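Local coordinates for fibronectin-binding protein BBK32 (Borrelia burgdorferi, PDB 6N1L), which probably binds the complement protease C1r and blocks the classical pathway of complement, besides the fibronectin binding for which it is named, at residues R8-S11 with Y12-V16; N32-T35 with L36-K40; L49-F52 with A53-K56; Q119-L122 with Y123-Y126. All coordinates share one frame; numbering follows the deposited sequence.

Contact 1 (R8-S11 with Y12-V16); sequences RYQS and YLEGV
Tyr9 touches two side chains of the next turn, Tyr12 through one flank of its ring and Leu13 through the other. With CG anti to the backbone nitrogen (chi1 -162°), the Tyr9 ring hangs off the side of the N-terminal part of helix 9-44: its CD2 comes to 4.1 Å from CD2 of Tyr12, and its CD1 to 3.9 Å from CD1 of Leu13. The side chains of Tyr9 and Tyr12 cross at about a right angle and touch through CD2 of each. Tyr12 has CG beside its own nitrogen (chi1 -62°), which folds its ring back toward Arg8 and lays one face, near the rim, over the carbonyl oxygen of that residue. That oxygen, Arg8 O, also accepts the hydroxyl of Ser11 OG at 2.9 Å, while the backbone bond from Tyr12 N to it is weak at 3.5 Å. Regular helical bonds follow, Leu13 N to Tyr9 O and then Glu14 N to Gln10 O at 2.8 Å, the latter the shorter. Beyond the two segments, the ring of Tyr9 meets that of Tyr92 edge-to-face; Tyr12 and Leu13 rest on Phe90. The chemistry divides the work: Arg8 O is gripped mainly by the serine hydroxyl, with the amide of Tyr12 adding little, whereas Tyr9 joins aromatic contacts to polar ones, its hydroxyl bonding to Asp95 of helix 93-117 and to the backbone of Val91.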
loop_
_atom_site.group_PDB
_atom_site.type_symbol
_atom_site.label_atom_id
_atom_site.label_comp_id
_atom_site.label_asym_id
_atom_site.label_seq_id
_atom_site.Cartn_x
_atom_site.Cartn_y
_atom_site.Cartn_z
ATOM N N ARG A 8 8.549 13.952 -25.139
ATOM C CA ARG A 8 7.499 13.062 -25.624
ATOM C C ARG A 8 7.576 11.712 -24.913
ATOM O O ARG A 8 6.777 11.413 -24.023
ATOM C CB ARG A 8 7.616 12.876 -27.140
ATOM C CG ARG A 8 6.351 12.359 -27.819
ATOM C CD ARG A 8 6.559 12.222 -29.329
ATOM N NE ARG A 8 5.979 13.331 -30.090
ATOM C CZ ARG A 8 6.690 14.233 -30.766
ATOM N NH1 ARG A 8 8.017 14.166 -30.777
ATOM N NH2 ARG A 8 6.074 15.207 -31.434
ATOM N N TYR A 9 8.550 10.895 -25.319
ATOM C CA TYR A 9 8.814 9.644 -24.617
ATOM C C TYR A 9 9.343 9.901 -23.216
ATOM O O TYR A 9 9.122 9.088 -22.309
ATOM C CB TYR A 9 9.813 8.808 -25.411
ATOM C CG TYR A 9 9.871 7.340 -25.055
ATOM C CD1 TYR A 9 10.836 6.853 -24.177
ATOM C CD2 TYR A 9 8.990 6.428 -25.635
ATOM C CE1 TYR A 9 10.910 5.493 -23.870
ATOM C CE2 TYR A 9 9.054 5.072 -25.331
ATOM C CZ TYR A 9 10.013 4.611 -24.448
ATOM O OH TYR A 9 10.080 3.267 -24.151
ATOM N N GLN A 10 10.051 11.017 -23.025
ATOM C CA GLN A 10 10.506 11.393 -21.691
ATOM C C GLN A 10 9.332 11.633 -20.756
ATOM O O GLN A 10 9.380 11.254 -19.579
ATOM C CB GLN A 10 11.387 12.640 -21.765
ATOM C CG GLN A 10 12.868 12.347 -21.652
ATOM C CD GLN A 10 13.189 11.438 -20.482
ATOM O OE1 GLN A 10 12.774 11.696 -19.348
ATOM N NE2 GLN A 10 13.926 10.364 -20.750
ATOM N N SER A 11 8.264 12.261 -21.258
ATOM C CA SER A 11 7.118 12.536 -20.399
ATOM C C SER A 11 6.421 11.251 -19.961
ATOM O O SER A 11 5.806 11.218 -18.889
ATOM C CB SER A 11 6.137 13.471 -21.106
ATOM O OG SER A 11 5.223 12.762 -21.920
ATOM N N TYR A 12 6.500 10.191 -20.771
ATOM C CA TYR A 12 6.028 8.884 -20.320
ATOM C C TYR A 12 6.868 8.374 -19.156
ATOM O O TYR A 12 6.331 7.927 -18.135
ATOM C CB TYR A 12 6.060 7.876 -21.471
ATOM C CG TYR A 12 5.169 8.220 -22.647
ATOM C CD1 TYR A 12 3.902 8.752 -22.457
ATOM C CD2 TYR A 12 5.602 8.003 -23.954
ATOM C CE1 TYR A 12 3.087 9.063 -23.535
ATOM C CE2 TYR A 12 4.795 8.316 -25.039
ATOM C CZ TYR A 12 3.539 8.843 -24.822
ATOM O OH TYR A 12 2.729 9.154 -25.896
ATOM N N LEU A 13 8.195 8.426 -19.298
ATOM C CA LEU A 13 9.073 7.961 -18.230
ATOM C C LEU A 13 8.882 8.786 -16.961
ATOM O O LEU A 13 8.883 8.241 -15.850
ATOM C CB LEU A 13 10.528 8.004 -18.699
ATOM C CG LEU A 13 10.906 7.009 -19.800
ATOM C CD1 LEU A 13 12.150 7.466 -20.546
ATOM C CD2 LEU A 13 11.106 5.615 -19.222
ATOM N N GLU A 14 8.693 10.100 -17.112
ATOM C CA GLU A 14 8.441 10.966 -15.963
ATOM C C GLU A 14 7.112 10.627 -15.299
ATOM O O GLU A 14 7.021 10.550 -14.067
ATOM C CB GLU A 14 8.457 12.432 -16.401
ATOM C CG GLU A 14 9.839 12.980 -16.727
ATOM C CD GLU A 14 10.924 12.386 -15.847
ATOM O OE1 GLU A 14 11.618 11.454 -16.308
ATOM O OE2 GLU A 14 11.082 12.852 -14.695
ATOM N N GLY A 15 6.062 10.448 -16.104
ATOM C CA GLY A 15 4.765 10.085 -15.556
ATOM C C GLY A 15 4.793 8.775 -14.788
ATOM O O GLY A 15 4.182 8.657 -13.724
ATOM N N VAL A 16 5.506 7.774 -15.307
ATOM C CA VAL A 16 5.574 6.500 -14.593
ATOM C C VAL A 16 6.365 6.659 -13.300
ATOM O O VAL A 16 5.960 6.163 -12.238
ATOM C CB VAL A 16 6.161 5.412 -15.508
ATOM C CG1 VAL A 16 6.620 4.210 -14.693
ATOM C CG2 VAL A 16 5.123 5.003 -16.548
#

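Contact 2 (N32-T35 with L36-K40); sequences NTYT and LFSTK
Ser38 stands over one face of the Tyr34 ring, its OG 3.6 Å from CE1 of Tyr34 and displaced toward the rim. Two torsions make this meeting: Tyr34 sends CG away from its own nitrogen (chi1 166°), and Ser38 keeps OG beside its nitrogen (chi1 -63°), turned back along the helix. The same hydroxyl gives a hydrogen bond to the backbone, Ser38 OG to Tyr34 O at 2.9 Å, and the amide of Ser38 reaches that oxygen from the opposite face of the carbonyl plane. Tyr34 O is therefore held by two donors of one residue, with the hydroxyl well above the plane. The next residue, Thr39, does likewise three residues back: its OG1 donates to Leu36 O at 2.8 Å, an oxygen that also receives Lys40 N. The first of these hydroxyls has a further partner, Tyr123 of helix 122-147. Phe37 points elsewhere, stacking on Phe64 and meeting Tyr123 edge-to-face, while Tyr34 packs on Tyr126 and Val130. Serine and threonine hydroxyls returned to carbonyls three or four residues earlier are a familiar feature of alpha-helices, and here they lie on a long helix whose aromatic side chains pack against a neighbour in an all-helical bundle.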
loop_
_atom_site.group_PDB
_atom_site.type_symbol
_atom_site.label_atom_id
_atom_site.label_comp_id
_atom_site.label_asym_id
_atom_site.label_seq_id
_atom_site.Cartn_x
_atom_site.Cartn_y
_atom_site.Cartn_z
ATOM N N ASN A 32 2.513 2.193 7.955
ATOM C CA ASN A 32 2.609 3.002 9.173
ATOM C C ASN A 32 1.295 3.006 9.944
ATOM O O ASN A 32 1.303 3.026 11.184
ATOM C CB ASN A 32 3.028 4.430 8.831
ATOM C CG ASN A 32 4.486 4.531 8.374
ATOM O OD1 ASN A 32 5.292 3.616 8.567
ATOM N ND2 ASN A 32 4.822 5.656 7.781
ATOM N N THR A 33 0.163 2.969 9.238
ATOM C CA THR A 33 -1.130 2.866 9.919
ATOM C C THR A 33 -1.248 1.543 10.667
ATOM O O THR A 33 -1.660 1.500 11.833
ATOM C CB THR A 33 -2.279 3.012 8.919
ATOM O OG1 THR A 33 -2.139 4.233 8.191
ATOM C CG2 THR A 33 -3.631 3.062 9.667
ATOM N N TYR A 34 -0.887 0.446 10.006
ATOM C CA TYR A 34 -0.859 -0.848 10.671
ATOM C C TYR A 34 0.024 -0.819 11.917
ATOM O O TYR A 34 -0.376 -1.319 12.973
ATOM C CB TYR A 34 -0.371 -1.900 9.683
ATOM C CG TYR A 34 0.015 -3.202 10.325
ATOM C CD1 TYR A 34 -0.947 -4.062 10.827
ATOM C CD2 TYR A 34 1.352 -3.579 10.404
ATOM C CE1 TYR A 34 -0.583 -5.277 11.419
ATOM C CE2 TYR A 34 1.722 -4.781 10.985
ATOM C CZ TYR A 34 0.754 -5.620 11.486
ATOM O OH TYR A 34 1.130 -6.815 12.064
ATOM N N THR A 35 1.202 -0.200 11.827
ATOM C CA THR A 35 2.103 -0.170 12.982
ATOM C C THR A 35 1.465 0.574 14.148
ATOM O O THR A 35 1.474 0.101 15.297
ATOM C CB THR A 35 3.421 0.488 12.588
ATOM O OG1 THR A 35 4.083 -0.342 11.614
ATOM C CG2 THR A 35 4.325 0.655 13.806
ATOM N N LEU A 36 0.869 1.727 13.854
ATOM C CA LEU A 36 0.216 2.530 14.883
ATOM C C LEU A 36 -0.973 1.793 15.488
ATOM O O LEU A 36 -1.130 1.756 16.718
ATOM C CB LEU A 36 -0.209 3.877 14.291
ATOM C CG LEU A 36 -0.714 4.891 15.331
ATOM C CD1 LEU A 36 0.412 5.234 16.255
ATOM C CD2 LEU A 36 -1.222 6.156 14.620
ATOM N N PHE A 37 -1.836 1.217 14.641
ATOM C CA PHE A 37 -2.967 0.419 15.106
ATOM C C PHE A 37 -2.487 -0.671 16.060
ATOM O O PHE A 37 -3.012 -0.823 17.171
ATOM C CB PHE A 37 -3.678 -0.168 13.876
ATOM C CG PHE A 37 -5.001 -0.835 14.133
ATOM C CD1 PHE A 37 -5.716 -0.644 15.298
ATOM C CD2 PHE A 37 -5.541 -1.660 13.159
ATOM C CE1 PHE A 37 -6.931 -1.271 15.484
ATOM C CE2 PHE A 37 -6.754 -2.289 13.342
ATOM C CZ PHE A 37 -7.454 -2.090 14.505
ATOM N N SER A 38 -1.438 -1.403 15.652
ATOM C CA SER A 38 -0.878 -2.466 16.488
ATOM C C SER A 38 -0.488 -1.969 17.875
ATOM O O SER A 38 -0.776 -2.634 18.880
ATOM C CB SER A 38 0.337 -3.092 15.798
ATOM O OG SER A 38 -0.042 -3.710 14.584
ATOM N N THR A 39 0.150 -0.798 17.958
ATOM C CA THR A 39 0.577 -0.298 19.263
ATOM C C THR A 39 -0.609 0.065 20.154
ATOM O O THR A 39 -0.529 -0.116 21.374
ATOM C CB THR A 39 1.524 0.901 19.133
ATOM O OG1 THR A 39 0.846 2.055 18.615
ATOM C CG2 THR A 39 2.709 0.552 18.238
ATOM N N LYS A 40 -1.710 0.563 19.577
ATOM C CA LYS A 40 -2.888 0.865 20.391
ATOM C C LYS A 40 -3.502 -0.403 20.966
ATOM O O LYS A 40 -3.977 -0.410 22.111
ATOM C CB LYS A 40 -3.940 1.613 19.569
ATOM C CG LYS A 40 -3.496 2.881 18.906
ATOM C CD LYS A 40 -2.748 3.809 19.832
ATOM C CE LYS A 40 -2.307 5.038 19.085
ATOM N NZ LYS A 40 -1.534 5.942 19.945
#

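Contact 3 (L49-F52 with A53-K56); sequences LDNF and AKAK
Asp50 O takes two bonds from one residue: the amide Lys54 N at 2.9 Å, almost straight, and more weakly the ammonium Lys54 NZ. The lysine chain makes this possible by bending at its last two torsions (chi3 -83°, chi4 64°), so that it curls back over the helix start. Its CG passes 4.0 Å from CB of Leu49, and its NZ lands on the side-chain amide of Asn51, 2.8 Å from OD1, in the plane of that group and on a lone pair. Asn51 and Lys54 lie side by side, pointing the same way. Asp50 itself is the N-cap of helix 51-61: its OD1 accepts Ala53 N at 2.8 Å, a position reached with CG between the backbone nitrogen and carbonyl carbon (chi1 70°). On another flank of the turn, Lys56 crosses Phe52 obliquely; its CG lies over one ring face, and its NZ comes within 3.2 Å of Phe52 CZ. A carboxylate at the N-cap would be expected to be stabilised by the helix dipole, whereas the ammonium of Lys54, at the same end, is probably offset by Asn51 OD1 and, weakly, by Asp50 O.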
loop_
_atom_site.group_PDB
_atom_site.type_symbol
_atom_site.label_atom_id
_atom_site.label_comp_id
_atom_site.label_asym_id
_atom_site.label_seq_id
_atom_site.Cartn_x
_atom_site.Cartn_y
_atom_site.Cartn_z
ATOM N N LEU A 49 0.429 0.136 32.143
ATOM C CA LEU A 49 -0.256 1.414 31.992
ATOM C C LEU A 49 -1.441 1.524 32.941
ATOM O O LEU A 49 -2.086 0.525 33.267
ATOM C CB LEU A 49 -0.742 1.594 30.553
ATOM C CG LEU A 49 0.301 1.399 29.456
ATOM C CD1 LEU A 49 -0.288 1.765 28.105
ATOM C CD2 LEU A 49 1.540 2.224 29.747
ATOM N N ASP A 50 -1.747 2.757 33.351
ATOM C CA ASP A 50 -2.877 2.984 34.240
ATOM C C ASP A 50 -4.189 3.019 33.448
ATOM O O ASP A 50 -4.210 2.980 32.210
ATOM C CB ASP A 50 -2.669 4.258 35.081
ATOM C CG ASP A 50 -2.748 5.567 34.274
ATOM O OD1 ASP A 50 -3.192 5.592 33.108
ATOM O OD2 ASP A 50 -2.369 6.616 34.845
ATOM N N ASN A 51 -5.300 3.092 34.183
ATOM C CA ASN A 51 -6.611 2.924 33.563
ATOM C C ASN A 51 -6.929 4.051 32.594
ATOM O O ASN A 51 -7.459 3.803 31.504
ATOM C CB ASN A 51 -7.686 2.823 34.639
ATOM C CG ASN A 51 -7.567 1.552 35.442
ATOM O OD1 ASN A 51 -7.078 0.543 34.941
ATOM N ND2 ASN A 51 -8.007 1.592 36.697
ATOM N N PHE A 52 -6.617 5.295 32.971
ATOM C CA PHE A 52 -6.800 6.415 32.055
ATOM C C PHE A 52 -6.082 6.155 30.734
ATOM O O PHE A 52 -6.667 6.301 29.654
ATOM C CB PHE A 52 -6.299 7.708 32.704
ATOM C CG PHE A 52 -6.504 8.942 31.859
ATOM C CD1 PHE A 52 -7.777 9.438 31.621
ATOM C CD2 PHE A 52 -5.417 9.619 31.328
ATOM C CE1 PHE A 52 -7.964 10.582 30.852
ATOM C CE2 PHE A 52 -5.593 10.762 30.555
ATOM C CZ PHE A 52 -6.869 11.244 30.318
ATOM N N ALA A 53 -4.816 5.729 30.808
ATOM C CA ALA A 53 -4.029 5.549 29.592
ATOM C C ALA A 53 -4.553 4.395 28.745
ATOM O O ALA A 53 -4.615 4.505 27.515
ATOM C CB ALA A 53 -2.557 5.334 29.943
ATOM N N LYS A 54 -4.921 3.276 29.375
ATOM C CA LYS A 54 -5.478 2.164 28.612
ATOM C C LYS A 54 -6.807 2.545 27.972
ATOM O O LYS A 54 -7.117 2.110 26.856
ATOM C CB LYS A 54 -5.668 0.947 29.510
ATOM C CG LYS A 54 -4.394 0.204 29.870
ATOM C CD LYS A 54 -4.715 -1.017 30.738
ATOM C CE LYS A 54 -4.867 -0.647 32.199
ATOM N NZ LYS A 54 -6.032 0.264 32.413
ATOM N N ALA A 55 -7.613 3.341 28.674
ATOM C CA ALA A 55 -8.885 3.772 28.109
ATOM C C ALA A 55 -8.669 4.648 26.889
ATOM O O ALA A 55 -9.410 4.548 25.905
ATOM C CB ALA A 55 -9.708 4.521 29.158
ATOM N N LYS A 56 -7.670 5.529 26.942
ATOM C CA LYS A 56 -7.386 6.370 25.791
ATOM C C LYS A 56 -6.924 5.516 24.622
ATOM O O LYS A 56 -7.288 5.779 23.472
ATOM C CB LYS A 56 -6.347 7.424 26.155
ATOM C CG LYS A 56 -6.944 8.593 26.929
ATOM C CD LYS A 56 -8.320 8.960 26.350
ATOM C CE LYS A 56 -8.542 10.467 26.317
ATOM N NZ LYS A 56 -8.684 11.047 27.686
#

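Contact 4 (Q119-L122 with Y123-Y126); sequences QSNL and YEAY
Asn121 sets its CG anti to its backbone nitrogen (chi1 -179°) with the amide turned about chi2 (-91°), which swings OD1 over the start of helix 122-147. This makes it an N-cap: OD1 accepts Glu124 N at 2.9 Å, in the carbonyl plane and on a lone pair. The main chain of the same residue is used as well, since Ala125 N bonds to Asn121 O, also at 2.9 Å. Glu124 folds its CG beside its own nitrogen, placing that carbon 3.2 Å from Asn121 OD1, while its carboxylate turns outward to a salt bridge with Lys127. From the loop before the cap, Gln119 lays CB 4.0 Å from CB of Ala125, and its OE1 approaches CB of Glu124. Leu122 and Tyr126 sit a turn apart, side by side and pointing the same way. Around this first turn, Leu122 and Ala125 pack on Leu69 of helix 66-87, and Tyr123 packs on Leu41 of helix 9-44, so the cap stands where the new helix joins two others. Leu122 O accepts Tyr126 N at 3.0 Å and lies at the edge of the tyrosine ring, near its plane; between the two side chains, Leu122 CD1 rests 3.8 Å from Tyr126 CE2.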
loop_
_atom_site.group_PDB
_atom_site.type_symbol
_atom_site.label_atom_id
_atom_site.label_comp_id
_atom_site.label_asym_id
_atom_site.label_seq_id
_atom_site.Cartn_x
_atom_site.Cartn_y
_atom_site.Cartn_z
ATOM N N GLN A 119 -12.777 -9.909 5.121
ATOM C CA GLN A 119 -12.337 -9.903 6.514
ATOM C C GLN A 119 -13.176 -8.888 7.283
ATOM O O GLN A 119 -13.031 -7.679 7.088
ATOM C CB GLN A 119 -10.849 -9.563 6.625
ATOM C CG GLN A 119 -9.910 -10.665 6.164
ATOM C CD GLN A 119 -9.842 -11.833 7.131
ATOM O OE1 GLN A 119 -10.443 -11.797 8.205
ATOM N NE2 GLN A 119 -9.105 -12.879 6.752
ATOM N N SER A 120 -14.043 -9.377 8.170
ATOM C CA SER A 120 -14.849 -8.476 8.986
ATOM C C SER A 120 -13.988 -7.701 9.979
ATOM O O SER A 120 -14.236 -6.517 10.233
ATOM C CB SER A 120 -15.925 -9.274 9.722
ATOM O OG SER A 120 -15.377 -10.477 10.235
ATOM N N ASN A 121 -12.973 -8.353 10.539
ATOM C CA ASN A 121 -12.149 -7.747 11.575
ATOM C C ASN A 121 -11.053 -6.895 10.943
ATOM O O ASN A 121 -10.276 -7.393 10.122
ATOM C CB ASN A 121 -11.546 -8.845 12.443
ATOM C CG ASN A 121 -10.701 -8.300 13.570
ATOM O OD1 ASN A 121 -9.490 -8.118 13.424
ATOM N ND2 ASN A 121 -11.331 -8.059 14.717
ATOM N N LEU A 122 -10.983 -5.616 11.338
ATOM C CA LEU A 122 -10.068 -4.674 10.687
ATOM C C LEU A 122 -8.612 -5.079 10.885
ATOM O O LEU A 122 -7.815 -5.054 9.939
ATOM C CB LEU A 122 -10.296 -3.252 11.206
ATOM C CG LEU A 122 -9.396 -2.208 10.529
ATOM C CD1 LEU A 122 -9.500 -2.322 9.001
ATOM C CD2 LEU A 122 -9.693 -0.781 10.977
ATOM N N TYR A 123 -8.232 -5.430 12.116
ATOM C CA TYR A 123 -6.850 -5.839 12.338
ATOM C C TYR A 123 -6.504 -7.072 11.511
ATOM O O TYR A 123 -5.393 -7.180 10.976
ATOM C CB TYR A 123 -6.589 -6.096 13.825
ATOM C CG TYR A 123 -5.113 -6.227 14.111
ATOM C CD1 TYR A 123 -4.266 -5.134 13.953
ATOM C CD2 TYR A 123 -4.563 -7.436 14.495
ATOM C CE1 TYR A 123 -2.907 -5.244 14.187
ATOM C CE2 TYR A 123 -3.204 -7.555 14.741
ATOM C CZ TYR A 123 -2.384 -6.452 14.585
ATOM O OH TYR A 123 -1.031 -6.551 14.821
ATOM N N GLU A 124 -7.445 -8.010 11.393
ATOM C CA GLU A 124 -7.222 -9.180 10.555
ATOM C C GLU A 124 -7.072 -8.793 9.090
ATOM O O GLU A 124 -6.323 -9.445 8.356
ATOM C CB GLU A 124 -8.373 -10.171 10.717
ATOM C CG GLU A 124 -8.461 -10.801 12.100
ATOM C CD GLU A 124 -7.212 -11.580 12.449
ATOM O OE1 GLU A 124 -6.815 -12.449 11.640
ATOM O OE2 GLU A 124 -6.628 -11.320 13.524
ATOM N N ALA A 125 -7.794 -7.763 8.648
ATOM C CA ALA A 125 -7.663 -7.298 7.267
ATOM C C ALA A 125 -6.254 -6.779 7.003
ATOM O O ALA A 125 -5.620 -7.151 6.006
ATOM C CB ALA A 125 -8.711 -6.220 6.978
ATOM N N TYR A 126 -5.735 -5.941 7.905
ATOM C CA TYR A 126 -4.348 -5.490 7.807
ATOM C C TYR A 126 -3.389 -6.674 7.802
ATOM O O TYR A 126 -2.509 -6.767 6.942
ATOM C CB TYR A 126 -4.016 -4.532 8.961
ATOM C CG TYR A 126 -4.375 -3.084 8.719
ATOM C CD1 TYR A 126 -3.560 -2.250 7.953
ATOM C CD2 TYR A 126 -5.540 -2.541 9.262
ATOM C CE1 TYR A 126 -3.882 -0.929 7.736
ATOM C CE2 TYR A 126 -5.881 -1.218 9.055
ATOM C CZ TYR A 126 -5.054 -0.407 8.288
ATOM O OH TYR A 126 -5.393 0.895 8.073
#

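How the contacts relate
All four contacts are local, each within a helical turn or at a helix start, and they follow in series along the chain without nesting or crossing. Contact 1 lies at the N-terminal end of the modelled chain, on helix 9-44, and contact 2 far along the same helix, their centres about 36 Å apart. Contact 3 starts the short helix 51-61, with its centre about 17 Å from that of contact 2 and no touch between them. Contact 4 closes the turn from helix 93-117 into helix 122-147. Contacts 2 and 4 are the pair that meet, through hydroxyls and aromatic packing, tying helix 9-44 to the start of the last helix.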